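Local coordinates for protein AT5g51070/K3K7_27 (Arabidopsis thaliana, PDB 5GKM) that is the N-terminal domain of the Clp-protease-associated chaperone ClpD, whose full-length form probably binds and hydrolyses ATP, at residues A[18-23]-A[42-47]; A[67-72]-A[139-144]; A[74-79]-A[135-140]; A[99-104]-A[128-133]; A[119-124]-A[151-156]. All blocks are in the same frame, centred on the assembly; numbering follows the deposited sequence.

Interaction 1: A[18-23]-A[42-47]; sequences IIFSQK and LIAEDR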
# COMPACT_ATOMS: atom_id res chain seq x y z
N ILE A 18 3.60 -5.27 3.54
CA ILE A 18 2.66 -5.05 4.64
C ILE A 18 3.35 -4.69 5.97
O ILE A 18 2.99 -3.76 6.62
CB ILE A 18 1.72 -6.25 4.80
CG1 ILE A 18 0.86 -6.36 3.58
CG2 ILE A 18 0.87 -6.12 6.05
CD1 ILE A 18 0.06 -7.61 3.52
N ILE A 19 4.39 -5.43 6.29
CA ILE A 19 5.19 -5.10 7.46
C ILE A 19 5.81 -3.70 7.32
O ILE A 19 5.87 -2.96 8.25
CB ILE A 19 6.27 -6.17 7.66
CG1 ILE A 19 5.61 -7.46 8.11
CG2 ILE A 19 7.30 -5.73 8.67
CD1 ILE A 19 6.47 -8.69 7.99
N PHE A 20 6.30 -3.38 6.14
CA PHE A 20 6.89 -2.08 5.92
C PHE A 20 5.83 -1.03 6.10
O PHE A 20 6.12 0.02 6.46
CB PHE A 20 7.60 -1.91 4.58
CG PHE A 20 8.82 -2.76 4.40
CD1 PHE A 20 9.43 -3.35 5.46
CD2 PHE A 20 9.38 -2.91 3.17
CE1 PHE A 20 10.55 -4.13 5.28
CE2 PHE A 20 10.51 -3.66 2.98
CZ PHE A 20 11.09 -4.29 4.04
N SER A 21 4.61 -1.38 5.71
CA SER A 21 3.52 -0.29 5.92
C SER A 21 3.26 0.20 7.42
O SER A 21 3.10 1.30 7.70
CB SER A 21 2.20 -0.71 5.26
OG SER A 21 1.48 -1.71 5.99
N GLN A 22 3.46 -0.84 8.23
CA GLN A 22 3.44 -0.69 9.67
C GLN A 22 4.61 0.15 10.16
O GLN A 22 4.42 1.06 10.88
CB GLN A 22 3.40 -2.02 10.38
CG GLN A 22 2.14 -2.83 10.12
CD GLN A 22 2.23 -4.23 10.67
OE1 GLN A 22 3.11 -4.95 10.38
NE2 GLN A 22 1.32 -4.56 11.50
N LYS A 23 5.78 -0.16 9.65
CA LYS A 23 6.93 0.66 9.98
C LYS A 23 6.80 2.08 9.50
O LYS A 23 7.16 2.97 10.19
CB LYS A 23 8.19 0.11 9.38
CG LYS A 23 8.49 -1.28 9.78
CD LYS A 23 8.83 -1.43 11.24
CE LYS A 23 9.84 -0.42 11.77
NZ LYS A 23 11.09 -0.34 11.01
N LEU A 42 4.54 -0.47 -0.04
CA LEU A 42 4.73 -1.01 -1.36
C LEU A 42 5.88 -0.38 -2.10
O LEU A 42 6.59 -1.04 -2.75
CB LEU A 42 3.46 -0.85 -2.21
CG LEU A 42 2.25 -1.68 -1.78
CD1 LEU A 42 1.00 -1.14 -2.43
CD2 LEU A 42 2.38 -3.16 -2.05
N ILE A 43 5.99 0.92 -1.98
CA ILE A 43 7.12 1.63 -2.55
C ILE A 43 8.45 1.20 -1.93
O ILE A 43 9.37 0.94 -2.62
CB ILE A 43 6.95 3.17 -2.47
CG1 ILE A 43 5.76 3.60 -3.33
CG2 ILE A 43 8.20 3.90 -2.93
CD1 ILE A 43 5.28 4.98 -3.07
N ALA A 44 8.44 1.07 -0.63
CA ALA A 44 9.65 0.65 0.04
C ALA A 44 10.10 -0.77 -0.37
O ALA A 44 11.25 -1.08 -0.38
CB ALA A 44 9.50 0.75 1.54
N GLU A 45 9.15 -1.64 -0.57
CA GLU A 45 9.45 -3.01 -0.91
C GLU A 45 9.97 -3.22 -2.33
O GLU A 45 10.76 -4.08 -2.57
CB GLU A 45 8.25 -3.90 -0.58
CG GLU A 45 8.48 -5.39 -0.69
CD GLU A 45 8.51 -5.89 -2.12
OE1 GLU A 45 7.87 -5.30 -2.97
OE2 GLU A 45 9.16 -6.89 -2.31
N ASP A 46 9.46 -2.43 -3.27
CA ASP A 46 9.70 -2.73 -4.67
C ASP A 46 11.18 -2.48 -5.02
O ASP A 46 11.65 -1.45 -4.80
CB ASP A 46 8.73 -1.88 -5.50
CG ASP A 46 8.73 -2.21 -6.97
OD1 ASP A 46 9.54 -2.97 -7.43
OD2 ASP A 46 7.85 -1.73 -7.60
N ARG A 47 11.84 -3.50 -5.53
CA ARG A 47 13.26 -3.46 -5.85
C ARG A 47 13.48 -3.14 -7.32
O ARG A 47 14.55 -3.26 -7.78
CB ARG A 47 13.96 -4.77 -5.47
CG ARG A 47 13.97 -5.09 -3.98
CD ARG A 47 14.65 -6.38 -3.61
NE ARG A 47 14.33 -6.88 -2.29
CZ ARG A 47 14.87 -7.94 -1.73
NH1 ARG A 47 15.76 -8.65 -2.36
NH2 ARG A 47 14.48 -8.33 -0.55

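Interaction 2: A[67-72]-A[139-144]; sequences WSIWDE and LKRLGA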
# COMPACT_ATOMS: atom_id res chain seq x y z
N TRP A 67 3.87 13.09 4.60
CA TRP A 67 3.98 13.92 5.75
C TRP A 67 3.32 15.26 5.48
O TRP A 67 2.47 15.72 6.25
CB TRP A 67 5.45 14.11 6.13
CG TRP A 67 5.58 15.07 7.28
CD1 TRP A 67 6.00 16.37 7.24
CD2 TRP A 67 5.26 14.84 8.68
NE1 TRP A 67 5.97 16.94 8.46
CE2 TRP A 67 5.54 16.09 9.37
CE3 TRP A 67 4.82 13.76 9.41
CZ2 TRP A 67 5.34 16.22 10.73
CZ3 TRP A 67 4.62 13.92 10.77
CH2 TRP A 67 4.87 15.14 11.41
N SER A 68 3.63 15.81 4.31
CA SER A 68 3.09 17.09 4.00
C SER A 68 1.57 17.10 3.94
O SER A 68 0.91 17.95 4.49
CB SER A 68 3.69 17.55 2.70
OG SER A 68 3.13 18.78 2.38
N ILE A 69 1.02 16.12 3.28
CA ILE A 69 -0.43 16.10 3.08
C ILE A 69 -1.25 15.97 4.35
O ILE A 69 -2.19 16.67 4.53
CB ILE A 69 -0.83 15.00 2.04
CG1 ILE A 69 -0.22 15.34 0.71
CG2 ILE A 69 -2.32 14.92 1.84
CD1 ILE A 69 -0.20 14.19 -0.23
N TRP A 70 -0.84 15.05 5.20
CA TRP A 70 -1.54 14.73 6.42
C TRP A 70 -1.06 15.44 7.67
O TRP A 70 -1.80 15.49 8.62
CB TRP A 70 -1.54 13.22 6.67
CG TRP A 70 -2.56 12.54 5.80
CD1 TRP A 70 -3.90 12.36 6.09
CD2 TRP A 70 -2.40 12.03 4.45
NE1 TRP A 70 -4.55 11.77 5.06
CE2 TRP A 70 -3.72 11.56 4.04
CE3 TRP A 70 -1.36 11.89 3.60
CZ2 TRP A 70 -3.94 11.01 2.80
CZ3 TRP A 70 -1.60 11.34 2.36
CH2 TRP A 70 -2.87 10.93 1.96
N ASP A 71 0.20 15.90 7.69
CA ASP A 71 0.74 16.44 8.94
C ASP A 71 1.15 17.90 9.04
O ASP A 71 1.35 18.39 10.13
CB ASP A 71 1.85 15.55 9.47
CG ASP A 71 1.32 14.34 10.20
OD1 ASP A 71 1.06 13.33 9.55
OD2 ASP A 71 1.14 14.43 11.40
N GLU A 72 1.27 18.59 7.92
CA GLU A 72 1.75 19.97 7.95
C GLU A 72 0.64 21.03 8.07
O GLU A 72 0.93 22.13 8.39
CB GLU A 72 2.66 20.22 6.76
CG GLU A 72 3.99 19.48 6.92
CD GLU A 72 4.99 20.19 7.87
OE1 GLU A 72 4.57 20.92 8.72
OE2 GLU A 72 6.18 20.04 7.71
N LEU A 139 -0.17 10.33 -4.97
CA LEU A 139 0.27 10.23 -6.33
C LEU A 139 0.13 11.57 -7.05
O LEU A 139 0.95 11.94 -7.81
CB LEU A 139 -0.42 9.08 -7.07
CG LEU A 139 -0.09 7.70 -6.51
CD1 LEU A 139 -0.91 6.64 -7.22
CD2 LEU A 139 1.36 7.32 -6.68
N LYS A 140 -0.93 12.27 -6.74
CA LYS A 140 -1.13 13.57 -7.35
C LYS A 140 -0.02 14.52 -6.95
O LYS A 140 0.47 15.24 -7.74
CB LYS A 140 -2.49 14.15 -7.00
CG LYS A 140 -2.74 15.53 -7.59
CD LYS A 140 -4.13 16.03 -7.29
CE LYS A 140 -4.50 17.19 -8.22
NZ LYS A 140 -5.30 18.23 -7.52
N ARG A 141 0.35 14.48 -5.69
CA ARG A 141 1.42 15.30 -5.23
C ARG A 141 2.73 14.94 -5.89
O ARG A 141 3.54 15.77 -6.15
CB ARG A 141 1.51 15.27 -3.70
CG ARG A 141 2.64 16.05 -3.12
CD ARG A 141 2.31 17.54 -3.16
NE ARG A 141 1.20 17.96 -2.33
CZ ARG A 141 1.32 18.43 -1.11
NH1 ARG A 141 2.50 18.51 -0.56
NH2 ARG A 141 0.29 18.80 -0.42
N LEU A 142 2.92 13.67 -6.18
CA LEU A 142 4.12 13.21 -6.88
C LEU A 142 4.05 13.38 -8.40
O LEU A 142 4.98 13.11 -9.04
CB LEU A 142 4.45 11.76 -6.53
CG LEU A 142 4.66 11.46 -5.06
CD1 LEU A 142 4.74 9.99 -4.74
CD2 LEU A 142 5.91 12.14 -4.58
N GLY A 143 2.94 13.84 -8.93
CA GLY A 143 2.83 13.98 -10.37
C GLY A 143 2.68 12.70 -11.17
O GLY A 143 2.99 12.64 -12.32
N ALA A 144 2.14 11.68 -10.52
CA ALA A 144 2.06 10.36 -11.11
C ALA A 144 0.64 10.07 -11.54
O ALA A 144 -0.27 10.65 -11.06
CB ALA A 144 2.53 9.31 -10.13

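Interaction 3: A[74-79]-A[135-140]; sequences NSDSKQ and AGRVLK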
# COMPACT_ATOMS: atom_id res chain seq x y z
N ASN A 74 -4.14 20.81 8.28
CA ASN A 74 -5.18 20.10 8.98
C ASN A 74 -5.09 18.58 8.82
O ASN A 74 -4.66 18.13 7.80
CB ASN A 74 -6.56 20.59 8.59
CG ASN A 74 -6.81 22.02 8.99
OD1 ASN A 74 -6.49 22.40 10.07
ND2 ASN A 74 -7.46 22.76 8.13
N SER A 75 -5.50 17.87 9.84
CA SER A 75 -5.60 16.43 9.83
C SER A 75 -6.80 15.94 9.03
O SER A 75 -7.62 16.70 8.63
CB SER A 75 -5.66 15.87 11.25
OG SER A 75 -6.76 16.31 11.96
N ASP A 76 -6.83 14.63 8.76
CA ASP A 76 -7.82 14.06 7.87
C ASP A 76 -9.01 13.53 8.67
O ASP A 76 -8.88 12.62 9.45
CB ASP A 76 -7.15 12.92 7.10
CG ASP A 76 -8.00 12.33 5.98
OD1 ASP A 76 -9.19 12.57 5.94
OD2 ASP A 76 -7.45 11.63 5.13
N SER A 77 -10.19 14.09 8.42
CA SER A 77 -11.38 13.76 9.18
C SER A 77 -11.77 12.31 9.05
O SER A 77 -12.41 11.77 9.90
CB SER A 77 -12.54 14.62 8.72
OG SER A 77 -12.35 15.99 9.05
N LYS A 78 -11.33 11.71 7.96
CA LYS A 78 -11.68 10.35 7.60
C LYS A 78 -10.85 9.30 8.31
O LYS A 78 -11.08 8.16 8.14
CB LYS A 78 -11.49 10.14 6.08
CG LYS A 78 -12.50 10.82 5.22
CD LYS A 78 -12.40 10.33 3.82
CE LYS A 78 -10.98 10.48 3.29
NZ LYS A 78 -10.39 11.82 3.44
N GLN A 79 -9.85 9.72 9.06
CA GLN A 79 -8.87 8.80 9.61
C GLN A 79 -8.77 8.98 11.10
O GLN A 79 -7.77 9.30 11.63
CB GLN A 79 -7.49 8.99 8.93
CG GLN A 79 -7.53 8.92 7.41
CD GLN A 79 -6.20 8.60 6.74
OE1 GLN A 79 -5.17 8.73 7.33
NE2 GLN A 79 -6.26 8.21 5.47
N ALA A 135 -4.49 7.25 -1.45
CA ALA A 135 -3.37 6.97 -2.35
C ALA A 135 -3.26 7.95 -3.49
O ALA A 135 -2.21 8.37 -3.84
CB ALA A 135 -3.46 5.54 -2.90
N GLY A 136 -4.40 8.31 -4.02
CA GLY A 136 -4.47 9.27 -5.07
C GLY A 136 -3.92 10.61 -4.68
O GLY A 136 -3.32 11.22 -5.49
N ARG A 137 -4.14 11.03 -3.45
CA ARG A 137 -3.61 12.31 -3.06
C ARG A 137 -2.10 12.34 -3.11
O ARG A 137 -1.52 13.30 -3.50
CB ARG A 137 -4.08 12.68 -1.68
CG ARG A 137 -5.59 12.78 -1.56
CD ARG A 137 -6.01 12.97 -0.13
NE ARG A 137 -5.77 14.31 0.31
CZ ARG A 137 -5.99 14.73 1.55
NH1 ARG A 137 -6.46 13.90 2.45
NH2 ARG A 137 -5.75 15.98 1.90
N VAL A 138 -1.48 11.28 -2.63
CA VAL A 138 -0.05 11.18 -2.70
C VAL A 138 0.48 11.14 -4.13
O VAL A 138 1.39 11.79 -4.45
CB VAL A 138 0.42 9.91 -1.98
CG1 VAL A 138 1.91 9.75 -2.04
CG2 VAL A 138 -0.07 9.89 -0.57
N LEU A 139 -0.17 10.33 -4.97
CA LEU A 139 0.27 10.23 -6.33
C LEU A 139 0.13 11.57 -7.05
O LEU A 139 0.95 11.94 -7.81
CB LEU A 139 -0.42 9.08 -7.07
CG LEU A 139 -0.09 7.70 -6.51
CD1 LEU A 139 -0.91 6.64 -7.22
CD2 LEU A 139 1.36 7.32 -6.68
N LYS A 140 -0.93 12.27 -6.74
CA LYS A 140 -1.13 13.57 -7.35
C LYS A 140 -0.02 14.52 -6.95
O LYS A 140 0.47 15.24 -7.74
CB LYS A 140 -2.49 14.15 -7.00
CG LYS A 140 -2.74 15.53 -7.59
CD LYS A 140 -4.13 16.03 -7.29
CE LYS A 140 -4.50 17.19 -8.22
NZ LYS A 140 -5.30 18.23 -7.52
O HOH W 1 -7.54 10.83 2.51

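Interaction 4: A[99-104]-A[128-133]; sequences TKRVFE and FTVDDG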
# COMPACT_ATOMS: atom_id res chain seq x y z
N THR A 99 -7.69 0.05 4.61
CA THR A 99 -6.61 -0.81 4.33
C THR A 99 -7.11 -2.26 4.25
O THR A 99 -6.69 -2.95 3.43
CB THR A 99 -5.46 -0.65 5.37
OG1 THR A 99 -5.05 0.69 5.35
CG2 THR A 99 -4.30 -1.57 5.02
N LYS A 100 -7.97 -2.65 5.16
CA LYS A 100 -8.47 -4.00 5.12
C LYS A 100 -9.28 -4.26 3.84
O LYS A 100 -9.32 -5.33 3.33
CB LYS A 100 -9.31 -4.32 6.36
CG LYS A 100 -8.49 -4.39 7.64
CD LYS A 100 -9.41 -4.64 8.84
CE LYS A 100 -8.74 -4.69 10.20
NZ LYS A 100 -7.81 -5.83 10.30
N ARG A 101 -9.97 -3.25 3.42
CA ARG A 101 -10.74 -3.33 2.21
C ARG A 101 -9.80 -3.58 1.04
O ARG A 101 -10.07 -4.36 0.21
CB ARG A 101 -11.54 -2.07 2.01
CG ARG A 101 -12.34 -2.05 0.75
CD ARG A 101 -13.41 -0.98 0.71
NE ARG A 101 -13.86 -0.81 -0.69
CZ ARG A 101 -14.54 0.21 -1.19
NH1 ARG A 101 -14.94 1.20 -0.44
NH2 ARG A 101 -14.83 0.24 -2.47
N VAL A 102 -8.68 -2.89 1.04
CA VAL A 102 -7.73 -3.08 -0.01
C VAL A 102 -7.19 -4.51 -0.04
O VAL A 102 -7.01 -5.09 -1.08
CB VAL A 102 -6.58 -2.04 0.11
CG1 VAL A 102 -5.38 -2.42 -0.74
CG2 VAL A 102 -7.10 -0.68 -0.27
N PHE A 103 -6.89 -5.04 1.12
CA PHE A 103 -6.34 -6.35 1.18
C PHE A 103 -7.37 -7.34 0.64
O PHE A 103 -7.04 -8.25 -0.00
CB PHE A 103 -6.00 -6.78 2.63
CG PHE A 103 -4.84 -6.07 3.24
CD1 PHE A 103 -3.86 -5.55 2.49
CD2 PHE A 103 -4.73 -5.96 4.59
CE1 PHE A 103 -2.80 -4.88 3.03
CE2 PHE A 103 -3.65 -5.31 5.15
CZ PHE A 103 -2.68 -4.78 4.36
N GLU A 104 -8.64 -7.13 0.99
CA GLU A 104 -9.70 -8.03 0.51
C GLU A 104 -9.82 -7.92 -1.00
O GLU A 104 -9.95 -8.89 -1.64
CB GLU A 104 -11.07 -7.83 1.20
CG GLU A 104 -12.22 -8.64 0.59
CD GLU A 104 -12.07 -10.17 0.64
OE1 GLU A 104 -11.29 -10.69 1.40
OE2 GLU A 104 -12.79 -10.87 -0.11
N PHE A 128 -5.38 1.04 -5.72
CA PHE A 128 -5.66 2.06 -6.69
C PHE A 128 -7.07 1.96 -7.25
O PHE A 128 -7.37 2.63 -8.18
CB PHE A 128 -4.65 2.00 -7.85
CG PHE A 128 -3.22 2.20 -7.42
CD1 PHE A 128 -2.95 2.98 -6.33
CD2 PHE A 128 -2.15 1.63 -8.10
CE1 PHE A 128 -1.68 3.16 -5.90
CE2 PHE A 128 -0.85 1.81 -7.66
CZ PHE A 128 -0.64 2.56 -6.55
N THR A 129 -7.86 1.03 -6.74
CA THR A 129 -9.25 0.90 -7.13
C THR A 129 -10.29 0.98 -6.04
O THR A 129 -11.39 1.30 -6.32
CB THR A 129 -9.52 -0.34 -7.96
OG1 THR A 129 -9.14 -1.49 -7.23
CG2 THR A 129 -8.76 -0.33 -9.26
N VAL A 130 -9.95 0.61 -4.82
CA VAL A 130 -10.94 0.57 -3.75
C VAL A 130 -10.67 1.36 -2.48
O VAL A 130 -11.34 1.16 -1.50
CB VAL A 130 -11.31 -0.88 -3.35
CG1 VAL A 130 -11.73 -1.66 -4.56
CG2 VAL A 130 -10.18 -1.54 -2.61
N ASP A 131 -9.67 2.24 -2.51
CA ASP A 131 -9.34 2.98 -1.30
C ASP A 131 -10.16 4.27 -1.09
O ASP A 131 -11.07 4.50 -1.80
CB ASP A 131 -7.82 3.19 -1.09
CG ASP A 131 -7.33 4.57 -1.50
OD1 ASP A 131 -7.94 5.08 -2.41
OD2 ASP A 131 -6.35 5.07 -0.97
N ASP A 132 -9.80 5.04 -0.07
CA ASP A 132 -10.58 6.22 0.40
C ASP A 132 -10.18 7.51 -0.27
O ASP A 132 -10.66 8.56 0.08
CB ASP A 132 -10.57 6.39 1.93
CG ASP A 132 -9.21 6.69 2.49
OD1 ASP A 132 -8.29 6.74 1.73
OD2 ASP A 132 -9.10 6.86 3.71
N GLY A 133 -9.34 7.41 -1.27
CA GLY A 133 -8.78 8.52 -1.97
C GLY A 133 -7.40 8.93 -1.49
O GLY A 133 -6.77 9.73 -2.08

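Interaction 5: A[119-124]-A[151-156]; sequences APEHIA and AAALTR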
# COMPACT_ATOMS: atom_id res chain seq x y z
N ALA A 119 0.21 -11.16 -4.58
CA ALA A 119 1.44 -10.44 -4.68
C ALA A 119 1.25 -8.96 -4.39
O ALA A 119 0.22 -8.49 -4.32
CB ALA A 119 2.08 -10.64 -6.04
N PRO A 120 2.37 -8.26 -4.28
CA PRO A 120 2.27 -6.81 -4.06
C PRO A 120 1.47 -6.11 -5.19
O PRO A 120 0.83 -5.14 -4.99
CB PRO A 120 3.73 -6.35 -4.10
CG PRO A 120 4.48 -7.49 -3.60
CD PRO A 120 3.78 -8.67 -4.21
N GLU A 121 1.59 -6.68 -6.38
CA GLU A 121 0.92 -6.12 -7.52
C GLU A 121 -0.61 -6.20 -7.38
O GLU A 121 -1.28 -5.34 -7.77
CB GLU A 121 1.42 -6.77 -8.78
CG GLU A 121 2.83 -6.36 -9.07
CD GLU A 121 3.89 -7.11 -8.28
OE1 GLU A 121 3.69 -8.13 -7.70
OE2 GLU A 121 4.97 -6.61 -8.33
N HIS A 122 -1.10 -7.29 -6.81
CA HIS A 122 -2.50 -7.40 -6.52
C HIS A 122 -2.93 -6.39 -5.49
O HIS A 122 -3.99 -5.88 -5.56
CB HIS A 122 -2.86 -8.76 -5.96
CG HIS A 122 -2.63 -9.90 -6.93
ND1 HIS A 122 -1.73 -10.86 -6.73
CD2 HIS A 122 -3.25 -10.19 -8.10
CE1 HIS A 122 -1.79 -11.71 -7.74
NE2 HIS A 122 -2.70 -11.30 -8.57
N ILE A 123 -2.10 -6.18 -4.49
CA ILE A 123 -2.36 -5.16 -3.49
C ILE A 123 -2.39 -3.77 -4.10
O ILE A 123 -3.18 -2.99 -3.76
CB ILE A 123 -1.36 -5.19 -2.28
CG1 ILE A 123 -1.40 -6.57 -1.63
CG2 ILE A 123 -1.67 -4.04 -1.32
CD1 ILE A 123 -0.32 -6.83 -0.60
N ALA A 124 -1.47 -3.52 -5.01
CA ALA A 124 -1.50 -2.23 -5.68
C ALA A 124 -2.77 -2.01 -6.50
O ALA A 124 -3.30 -0.97 -6.48
CB ALA A 124 -0.27 -2.06 -6.57
N ALA A 151 -2.08 -0.27 -14.36
CA ALA A 151 -1.77 -1.02 -15.55
C ALA A 151 -0.43 -1.66 -15.49
O ALA A 151 -0.30 -2.78 -15.85
CB ALA A 151 -1.90 -0.16 -16.80
N ALA A 152 0.55 -0.93 -14.98
CA ALA A 152 1.86 -1.48 -14.84
C ALA A 152 1.86 -2.69 -13.89
O ALA A 152 2.59 -3.58 -14.09
CB ALA A 152 2.85 -0.43 -14.36
N ALA A 153 1.07 -2.64 -12.84
CA ALA A 153 1.00 -3.75 -11.95
C ALA A 153 0.41 -4.97 -12.63
O ALA A 153 0.85 -6.04 -12.46
CB ALA A 153 0.19 -3.41 -10.70
N LEU A 154 -0.63 -4.74 -13.40
CA LEU A 154 -1.25 -5.82 -14.12
C LEU A 154 -0.27 -6.43 -15.14
O LEU A 154 -0.26 -7.61 -15.34
CB LEU A 154 -2.53 -5.36 -14.80
CG LEU A 154 -3.70 -5.07 -13.87
CD1 LEU A 154 -4.79 -4.32 -14.55
CD2 LEU A 154 -4.28 -6.25 -13.12
N THR A 155 0.53 -5.59 -15.76
CA THR A 155 1.53 -6.04 -16.68
C THR A 155 2.57 -6.93 -16.02
O THR A 155 2.90 -7.97 -16.54
CB THR A 155 2.16 -4.87 -17.45
OG1 THR A 155 1.15 -4.20 -18.19
CG2 THR A 155 3.22 -5.33 -18.36
N ARG A 156 2.99 -6.57 -14.83
CA ARG A 156 3.89 -7.41 -14.11
C ARG A 156 3.34 -8.79 -13.81
O ARG A 156 4.01 -9.76 -13.88
CB ARG A 156 4.27 -6.76 -12.78
CG ARG A 156 5.43 -5.83 -12.87
CD ARG A 156 5.86 -5.50 -11.48
NE ARG A 156 6.79 -4.43 -11.40
CZ ARG A 156 7.24 -3.91 -10.27
NH1 ARG A 156 6.84 -4.37 -9.10
NH2 ARG A 156 8.06 -2.93 -10.31

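Interaction 1: A[18-23]-A[42-47]
Phe20 and Ala44 mark where helix 12-27 and helix 35-45 come nearest over these segments, their CA atoms 7.0 Å apart. Residues 42-45 are the last turn of the second helix, and Asp46 is the first residue to leave helical angles. A separation this small suits alanine, whose methyl group leaves room for a ring on the partner helix. Phe20 supplies that ring: CG lies anti to the carbonyl carbon (chi1 -66°), and the CD2 side of the phenyl reaches the final helical turn. CD2 lies 4.0 Å from Ala44 CB, which approaches the ring obliquely, and it is equally close to the aliphatic CB of Glu45. The backbone N of Glu45 stands at the ring edge, near its plane, so the phenyl abuts the helix backbone with its rim. Glu45 lends only the root of its side chain to this packing. Its chain bends at chi2 and carries the carboxylate away to a salt bridge with Arg13, two turns before Phe20 on helix 12-27. Apolar packing, with the Glu45-Arg13 pair beside it, thus joins two consecutive helices of the all-helical Clp N-terminal (Clp R) domain.

Interaction 2: A[67-72]-A[139-144]
Two bends in one arginine bring Arg141 onto helix 59-71: CG starts anti to the backbone N, then chi2 (76°) and chi3 (66°) fold the chain over so that the guanidinium presents an edge to Ser68 and a face to Ile69. Ser68 answers with OG also anti to its own N, which aims the hydroxyl across the gap. Arg141 NH1 donates to Ser68 OG at 3.0 Å with an N-H...O angle of 155°, and the oxygen lies close to the guanidinium plane, where the N-H points. The flat group uses its face as well as its edge. Ile69 CG1 sits over one face, offset toward the rim and 3.7 Å from Arg141 NH2, while Ile69 CD1 lies 4.0 Å from Arg141 CB; the two side chains slide past each other in opposite directions. Serine and isoleucine therefore divide the work, one meeting the polar edge and the other the weakly hydrated face. This surface contact ties helix 59-71 to helix 134-142 within the Clp R domain. Beyond the arginine, Gly143 leaves helical angles in a Schellman motif, taking a positive phi that glycine readily adopts; Gly143 N bonds to Lys140 O and Ala144 N to Leu139 O at 3.0 Å. On the inner side, Trp70 lies against Val138 and Arg137 of the same helix.

Interaction 3: A[74-79]-A[135-140]
Arg137 reaches out from helix 134-142 with a bend at chi3 until the edge of its guanidinium faces the carboxylate of Asp76, with NH1 3.6 Å from OD2 in a long salt bridge. Asp76 opens a type I beta turn to Gln79 and, because its OD1 accepts from Lys78 N at 3.1 Å, also forms an Asx turn; aspartate suits this place because its short side chain can fold back onto the turn while its other oxygen remains available to Arg137. The turn belongs to the loop between helix 59-71 and helix 97-112 of the Clp R domain. Lys78 adds a second cation: its chain curls round so that NZ reaches Asp76 OD1 at 2.9 Å on the syn lone pair, whereas the backbone N meets the same oxygen from above the carboxylate plane. Asp76, Lys78 and Arg137 thus make a salt-bridge network, in which the shared carboxylate probably offsets the closeness of the two cations. Trp70 of helix 59-71 also donates to OD2, holding the buried acid from another quarter. The carboxylate and guanidinium planes stand 80° apart, and a water completes the link: it donates to Asp76 OD2 at 2.7 Å and accepts from Lys78 NZ and, at 3.3 Å, from Arg137 NH1.

Interaction 4: A[99-104]-A[128-133]
A backbone carbonyl oxygen, that of Val130, sits over the centre of the Arg101 guanidinium face, 3.3 Å from NE. The angle is too poor for a hydrogen bond, because the N-H groups point outward in the guanidinium plane while the oxygen lies above it; the attraction is probably electrostatic, between a cation and a partly negative oxygen. Arg101 gets there by running extended, with CG anti to the backbone N (chi1 178°), so that its methylene groups and then its charged end pass across Val130. Val130 CB lies 3.7 Å from the same NE, and the arginine thereby covers both backbone and side chain of this valine. Deeper in, the contact is apolar. Val130 CG2 meets Val102 CA at 3.9 Å and Val102 CG2 at 4.0 Å, the compact branched side chains fitting where the CA atoms of the two valines are only 6.1 Å apart. Val102 CG2 also touches Asp131 CB, the aliphatic root of a residue whose carboxylate turns elsewhere. Asp131 OD1 accepts from Gly133 N at 2.9 Å, an Asx turn, while OD2 bonds to Thr35 OG1 and to Ala135 N. Gly133, with its positive phi, occupies the N-cap position of the next helix. Here helix 97-112 packs against the end of helix 120-130 and the Asx turn that links it to the next helix of the all-helical Clp R domain.

Interaction 5: A[119-124]-A[151-156]
Glu121 and Arg156 form a salt bridge across two nearly antiparallel helices of the Clp R domain, helix 120-130 and helix 146-158. Arg156 NH1 donates to Glu121 OE2 at 3.0 Å with an N-H...O angle of 161°; the oxygen lies in the guanidinium plane and is met nearly along its C-O axis. The two side chains cross at about a right angle, with Arg156 running extended while Glu121 bends at chi2 (80°) to lift its carboxylate toward the arginine. Each group has further partners: Glu121 OE2 also pairs with Arg13 of helix 12-27, and Arg156 NH2 with Asp48 and Asp46. Charges thus alternate through the cluster, which probably favours the ionised form of each residue although Glu121 is buried. Nearer the backbones, the hydrocarbon parts pack: Glu121 CG lies 4.0 Å from Arg156 CD, an economical use of long side chains whose methylenes fill space. Between the helices themselves stands Ala153, small enough to let its CA come within 5.0 Å of the CA of Glu121. The axes of these short segments approach to 8.8 Å at an angle of 152°. At the beginning of helix 120-130, Ala119 N donates to His122 ND1 in the imidazole plane. Next to the close pair, Ala153 CB touches Glu121 CB at 4.1 Å and Ala124 CB at 4.4 Å.

How the interactions relate
All five contacts lie in one Clp R domain built from seven helices and no strands. Along the chain interaction 1 closes first; interaction 4 is nested inside the loops closed by interactions 2 and 3, and interaction 5 alternates with all three. Interactions 2 and 3 are neighbours, centres about 8 Å apart, sharing helix 134-142 and linked by a hydrogen bond. Interactions 4 and 5 share helix 120-130, with centres about 14 Å apart. Interaction 1 touches interaction 5 through a salt bridge and Leu42 packing, and interaction 4 through Ile18 on Phe103. Interlaced in this way, the contacts bind early and late helices into a single compact body.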